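Oligopeptide-binding protein oppA (Lactococcus lactis, PDB 3DRF) captures oligopeptides in a voluminous cavity, closing on them like a Venus fly-trap, and serves the OppABCDF ABC transporter in peptide uptake. Local coordinates at residues A[32-45]-A[249-263]. Numbering follows the deposited sequence.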
loop_
_atom_site.group_PDB
_atom_site.type_symbol
_atom_site.label_atom_id
_atom_site.label_comp_id
_atom_site.label_asym_id
_atom_site.label_seq_id
_atom_site.Cartn_x
_atom_site.Cartn_y
_atom_site.Cartn_z
ATOM N N GLY A 32 -0.849 -32.321 12.900
ATOM C CA GLY A 32 -0.637 -31.039 13.532
ATOM C C GLY A 32 -1.895 -30.231 13.936
ATOM O O GLY A 32 -2.999 -30.647 13.826
ATOM N N GLY A 33 -1.660 -29.042 14.455
ATOM C CA GLY A 33 -2.701 -28.252 15.068
ATOM C C GLY A 33 -3.586 -27.443 14.131
ATOM O O GLY A 33 -3.413 -27.460 12.933
ATOM N N ASN A 34 -4.512 -26.733 14.738
ATOM C CA ASN A 34 -5.487 -25.912 14.019
ATOM C C ASN A 34 -5.409 -24.493 14.555
ATOM O O ASN A 34 -5.892 -24.205 15.594
ATOM C CB ASN A 34 -6.896 -26.516 14.175
ATOM C CG ASN A 34 -6.954 -27.941 13.564
ATOM O OD1 ASN A 34 -6.874 -28.130 12.388
ATOM N ND2 ASN A 34 -7.044 -28.926 14.400
ATOM N N LEU A 35 -4.772 -23.639 13.779
ATOM C CA LEU A 35 -4.466 -22.274 14.211
ATOM C C LEU A 35 -5.615 -21.341 13.876
ATOM O O LEU A 35 -6.240 -21.494 12.881
ATOM C CB LEU A 35 -3.175 -21.814 13.492
ATOM C CG LEU A 35 -2.573 -20.448 13.900
ATOM C CD1 LEU A 35 -1.843 -20.613 15.229
ATOM C CD2 LEU A 35 -1.573 -20.026 12.844
ATOM N N LYS A 36 -5.845 -20.388 14.739
ATOM C CA LYS A 36 -6.890 -19.399 14.539
ATOM C C LYS A 36 -6.258 -18.007 14.488
ATOM O O LYS A 36 -5.687 -17.571 15.454
ATOM C CB LYS A 36 -7.907 -19.441 15.696
ATOM C CG LYS A 36 -8.741 -20.784 15.683
ATOM C CD LYS A 36 -9.820 -20.661 16.664
ATOM C CE LYS A 36 -9.112 -20.639 17.954
ATOM N NZ LYS A 36 -10.096 -20.637 19.144
ATOM N N VAL A 37 -6.388 -17.327 13.361
ATOM C CA VAL A 37 -5.811 -16.009 13.140
ATOM C C VAL A 37 -6.906 -15.032 12.740
ATOM O O VAL A 37 -7.835 -15.380 12.099
ATOM C CB VAL A 37 -4.739 -16.072 11.984
ATOM C CG1 VAL A 37 -3.924 -14.770 11.914
ATOM C CG2 VAL A 37 -3.773 -17.234 12.185
ATOM N N ALA A 38 -6.747 -13.782 13.140
ATOM C CA ALA A 38 -7.574 -12.684 12.660
ATOM C C ALA A 38 -6.747 -11.481 12.187
ATOM O O ALA A 38 -5.644 -11.269 12.586
ATOM C CB ALA A 38 -8.629 -12.246 13.747
ATOM N N TYR A 39 -7.404 -10.697 11.345
ATOM C CA TYR A 39 -6.960 -9.345 10.981
ATOM C C TYR A 39 -8.000 -8.342 11.466
ATOM O O TYR A 39 -9.158 -8.518 11.241
ATOM C CB TYR A 39 -6.732 -9.250 9.440
ATOM C CG TYR A 39 -5.956 -8.017 9.047
ATOM C CD1 TYR A 39 -4.583 -8.066 8.834
ATOM C CD2 TYR A 39 -6.586 -6.782 8.942
ATOM C CE1 TYR A 39 -3.887 -6.904 8.501
ATOM C CE2 TYR A 39 -5.915 -5.686 8.610
ATOM C CZ TYR A 39 -4.572 -5.754 8.418
ATOM O OH TYR A 39 -3.905 -4.599 8.074
ATOM N N GLN A 40 -7.524 -7.310 12.133
ATOM C CA GLN A 40 -8.410 -6.280 12.641
ATOM C C GLN A 40 -8.889 -5.361 11.507
ATOM O O GLN A 40 -8.139 -4.703 10.858
ATOM C CB GLN A 40 -7.709 -5.463 13.733
ATOM C CG GLN A 40 -8.701 -4.491 14.436
ATOM C CD GLN A 40 -7.999 -3.706 15.513
ATOM O OE1 GLN A 40 -7.394 -2.700 15.257
ATOM N NE2 GLN A 40 -8.082 -4.207 16.731
ATOM N N SER A 41 -10.195 -5.399 11.330
ATOM C CA SER A 41 -10.832 -4.627 10.299
ATOM C C SER A 41 -12.285 -4.366 10.656
ATOM O O SER A 41 -12.981 -5.260 10.961
ATOM C CB SER A 41 -10.776 -5.404 8.959
ATOM O OG SER A 41 -11.437 -4.686 7.927
ATOM N N ASP A 42 -12.688 -3.122 10.565
ATOM C CA ASP A 42 -14.086 -2.745 10.743
ATOM C C ASP A 42 -14.932 -2.893 9.446
ATOM O O ASP A 42 -16.120 -2.864 9.487
ATOM C CB ASP A 42 -14.191 -1.309 11.324
ATOM C CG ASP A 42 -13.741 -1.255 12.799
ATOM O OD1 ASP A 42 -14.033 -2.184 13.462
ATOM O OD2 ASP A 42 -13.039 -0.356 13.180
ATOM N N SER A 43 -14.260 -3.056 8.328
ATOM C CA SER A 43 -14.934 -3.331 7.053
ATOM C C SER A 43 -14.850 -4.808 6.649
ATOM O O SER A 43 -13.932 -5.483 6.982
ATOM C CB SER A 43 -14.273 -2.520 5.931
ATOM O OG SER A 43 -14.528 -1.144 6.065
ATOM N N PRO A 44 -15.807 -5.276 5.878
ATOM C CA PRO A 44 -15.757 -6.639 5.353
ATOM C C PRO A 44 -14.485 -6.876 4.520
ATOM O O PRO A 44 -14.008 -6.031 3.801
ATOM C CB PRO A 44 -17.014 -6.720 4.451
ATOM C CG PRO A 44 -17.897 -5.681 4.933
ATOM C CD PRO A 44 -17.032 -4.573 5.488
ATOM N N MET A 45 -13.993 -8.100 4.612
ATOM C CA MET A 45 -12.911 -8.570 3.772
ATOM C C MET A 45 -13.315 -8.488 2.283
ATOM O O MET A 45 -14.402 -8.771 1.931
ATOM C CB MET A 45 -12.690 -10.044 4.180
ATOM C CG MET A 45 -11.580 -10.685 3.428
ATOM S SD MET A 45 -11.413 -12.441 3.794
ATOM C CE MET A 45 -12.884 -13.172 2.955
ATOM N N LYS A 249 3.560 -27.800 9.300
ATOM C CA LYS A 249 3.333 -28.592 10.516
ATOM C C LYS A 249 1.834 -28.627 10.829
ATOM O O LYS A 249 1.342 -29.632 11.311
ATOM C CB LYS A 249 4.124 -27.953 11.663
ATOM C CG LYS A 249 5.681 -28.007 11.514
ATOM C CD LYS A 249 6.398 -27.392 12.790
ATOM C CE LYS A 249 7.897 -27.265 12.620
ATOM N NZ LYS A 249 8.545 -28.577 12.721
ATOM N N LEU A 250 1.100 -27.571 10.563
ATOM C CA LEU A 250 -0.312 -27.448 10.911
ATOM C C LEU A 250 -1.250 -28.251 10.025
ATOM O O LEU A 250 -0.925 -28.500 8.912
ATOM C CB LEU A 250 -0.799 -25.994 10.895
ATOM C CG LEU A 250 -0.140 -25.022 11.888
ATOM C CD1 LEU A 250 -0.359 -23.564 11.452
ATOM C CD2 LEU A 250 -0.693 -25.171 13.330
ATOM N N ASN A 251 -2.349 -28.696 10.617
ATOM C CA ASN A 251 -3.475 -29.251 9.890
ATOM C C ASN A 251 -4.345 -28.196 9.229
ATOM O O ASN A 251 -4.819 -28.437 8.164
ATOM C CB ASN A 251 -4.317 -30.133 10.838
ATOM C CG ASN A 251 -5.470 -30.832 10.135
ATOM O OD1 ASN A 251 -5.272 -31.643 9.281
ATOM N ND2 ASN A 251 -6.637 -30.459 10.482
ATOM N N SER A 252 -4.579 -27.054 9.874
ATOM C CA SER A 252 -5.416 -26.027 9.246
ATOM C C SER A 252 -5.101 -24.677 9.859
ATOM O O SER A 252 -4.521 -24.598 10.898
ATOM C CB SER A 252 -6.898 -26.336 9.392
ATOM O OG SER A 252 -7.358 -26.049 10.701
ATOM N N ILE A 253 -5.514 -23.642 9.155
ATOM C CA ILE A 253 -5.539 -22.269 9.649
ATOM C C ILE A 253 -6.851 -21.612 9.287
ATOM O O ILE A 253 -7.202 -21.662 8.154
ATOM C CB ILE A 253 -4.386 -21.390 9.029
ATOM C CG1 ILE A 253 -3.012 -21.992 9.289
ATOM C CG2 ILE A 253 -4.483 -19.906 9.586
ATOM C CD1 ILE A 253 -1.854 -21.432 8.381
ATOM N N THR A 254 -7.540 -20.992 10.230
ATOM C CA THR A 254 -8.695 -20.170 9.904
ATOM C C THR A 254 -8.211 -18.708 10.011
ATOM O O THR A 254 -7.430 -18.343 10.882
ATOM C CB THR A 254 -9.880 -20.479 10.826
ATOM O OG1 THR A 254 -9.509 -20.175 12.179
ATOM C CG2 THR A 254 -10.239 -21.943 10.671
ATOM N N TYR A 255 -8.644 -17.890 9.083
ATOM C CA TYR A 255 -8.217 -16.483 9.056
ATOM C C TYR A 255 -9.479 -15.644 8.875
ATOM O O TYR A 255 -10.151 -15.809 7.902
ATOM C CB TYR A 255 -7.194 -16.245 7.925
ATOM C CG TYR A 255 -6.089 -15.218 8.217
ATOM C CD1 TYR A 255 -6.339 -14.051 8.884
ATOM C CD2 TYR A 255 -4.821 -15.442 7.817
ATOM C CE1 TYR A 255 -5.339 -13.133 9.121
ATOM C CE2 TYR A 255 -3.815 -14.532 8.063
ATOM C CZ TYR A 255 -4.091 -13.389 8.725
ATOM O OH TYR A 255 -3.092 -12.508 9.009
ATOM N N GLU A 256 -9.789 -14.799 9.860
ATOM C CA GLU A 256 -11.061 -14.091 9.947
ATOM C C GLU A 256 -10.856 -12.599 10.113
ATOM O O GLU A 256 -9.924 -12.221 10.766
ATOM C CB GLU A 256 -11.922 -14.624 11.150
ATOM C CG GLU A 256 -12.197 -16.122 11.147
ATOM C CD GLU A 256 -13.169 -16.529 12.239
ATOM O OE1 GLU A 256 -13.453 -15.809 13.178
ATOM O OE2 GLU A 256 -13.635 -17.633 12.083
ATOM N N VAL A 257 -11.780 -11.762 9.787
ATOM C CA VAL A 257 -11.722 -10.374 10.246
ATOM C C VAL A 257 -12.359 -10.291 11.634
ATOM O O VAL A 257 -13.194 -11.122 12.004
ATOM C CB VAL A 257 -12.350 -9.337 9.262
ATOM C CG1 VAL A 257 -11.499 -9.216 7.987
ATOM C CG2 VAL A 257 -13.803 -9.668 8.952
ATOM N N VAL A 258 -11.873 -9.365 12.430
ATOM C CA VAL A 258 -12.414 -9.011 13.737
ATOM C C VAL A 258 -12.431 -7.499 13.936
ATOM O O VAL A 258 -11.517 -6.797 13.504
ATOM C CB VAL A 258 -11.608 -9.661 14.877
ATOM C CG1 VAL A 258 -10.182 -9.130 14.888
ATOM C CG2 VAL A 258 -12.287 -9.413 16.214
ATOM N N SER A 259 -13.558 -6.944 14.414
ATOM C CA SER A 259 -13.695 -5.497 14.542
ATOM C C SER A 259 -12.748 -4.927 15.592
ATOM O O SER A 259 -12.269 -5.644 16.476
ATOM C CB SER A 259 -15.114 -5.119 14.932
ATOM O OG SER A 259 -15.367 -5.483 16.274
ATOM N N THR A 260 -12.487 -3.633 15.507
ATOM C CA THR A 260 -11.649 -2.975 16.488
ATOM C C THR A 260 -12.247 -3.062 17.898
ATOM O O THR A 260 -11.521 -3.306 18.859
ATOM C CB THR A 260 -11.438 -1.528 16.075
ATOM O OG1 THR A 260 -11.051 -1.507 14.693
ATOM C CG2 THR A 260 -10.375 -0.881 16.925
ATOM N N ALA A 261 -13.565 -2.927 18.008
ATOM C CA ALA A 261 -14.254 -2.921 19.333
ATOM C C ALA A 261 -14.328 -4.292 19.972
ATOM O O ALA A 261 -14.484 -4.384 21.146
ATOM C CB ALA A 261 -15.667 -2.349 19.166
ATOM N N LYS A 262 -14.161 -5.342 19.193
ATOM C CA LYS A 262 -14.236 -6.719 19.696
ATOM C C LYS A 262 -12.871 -7.410 19.860
ATOM O O LYS A 262 -12.801 -8.487 20.309
ATOM C CB LYS A 262 -15.193 -7.569 18.848
ATOM C CG LYS A 262 -16.668 -7.072 18.939
ATOM C CD LYS A 262 -17.624 -7.853 18.076
ATOM C CE LYS A 262 -19.052 -7.395 18.343
ATOM N NZ LYS A 262 -19.348 -7.832 19.712
ATOM N N SER A 263 -11.807 -6.735 19.473
ATOM C CA SER A 263 -10.485 -7.380 19.422
ATOM C C SER A 263 -9.889 -7.801 20.785
ATOM O O SER A 263 -9.447 -8.884 20.918
ATOM C CB SER A 263 -9.468 -6.492 18.682
ATOM O OG SER A 263 -9.771 -6.461 17.284
HETATM O O HOH W 1 -8.015 -23.765 12.338
HETATM O O HOH W 2 -9.662 -17.644 13.006
HETATM O O HOH W 3 -15.329 -1.621 15.988
#
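Strands 34-40 and 252-258 run parallel in unbroken register from Asn34 beside Ser252 to Gln40 beside Val258. The backbone ladder starts at Gly33 O, which takes both Asn251 N and Ser252 N, and ends where Ser41 N reaches Val258 O at 2.9 Å.

Polar side chains fasten both ends. Asn34 OD1 accepts from Ser252 OG at 2.7 Å and from Asn251 ND2 at 3.0 Å. The second bond is nearly straight and lies on a lone pair, with the two amide planes turned 86° to each other about it. At the far end the carboxylate of Asp42 spans Thr260: OD1 receives Thr260 N on its syn side, while OD2 is met by Thr260 OG1 from above the plane. Gln40, extended with CG anti to its backbone N (chi1 -172°), carries NE2 to Ser263 OG at 2.9 Å, and that hydroxyl in turn donates a hydrogen bond to Ser259 O. Val279 N bonds to Gln40 OE1, and Gln282 OE1 also accepts from NE2.

Apolar contacts line the face of Leu35, Val37 and Tyr39. Val37 CG1 sits over the Tyr255 ring, 3.7 Å from its centroid, in a CH-pi contact, and its CG2 lies against Ile253 CG2 at 3.8 Å. Tyr255 OH continues to Asn276 of strand 274-276. On the other face, Ala38 CB meets Val258 CG1, and waters bridge Leu35 O to Ser252 OG and Val37 O to Thr254 OG1.

Strand 34-40 thus lies between 274-276 and 252-258, some 200 residues further on, in a mixed sheet of the family 5 solute-binding fold. The backbone ladder sets the register; side-chain bonds at both ends probably help to hold it, with apolar packing mainly on the Val37 face.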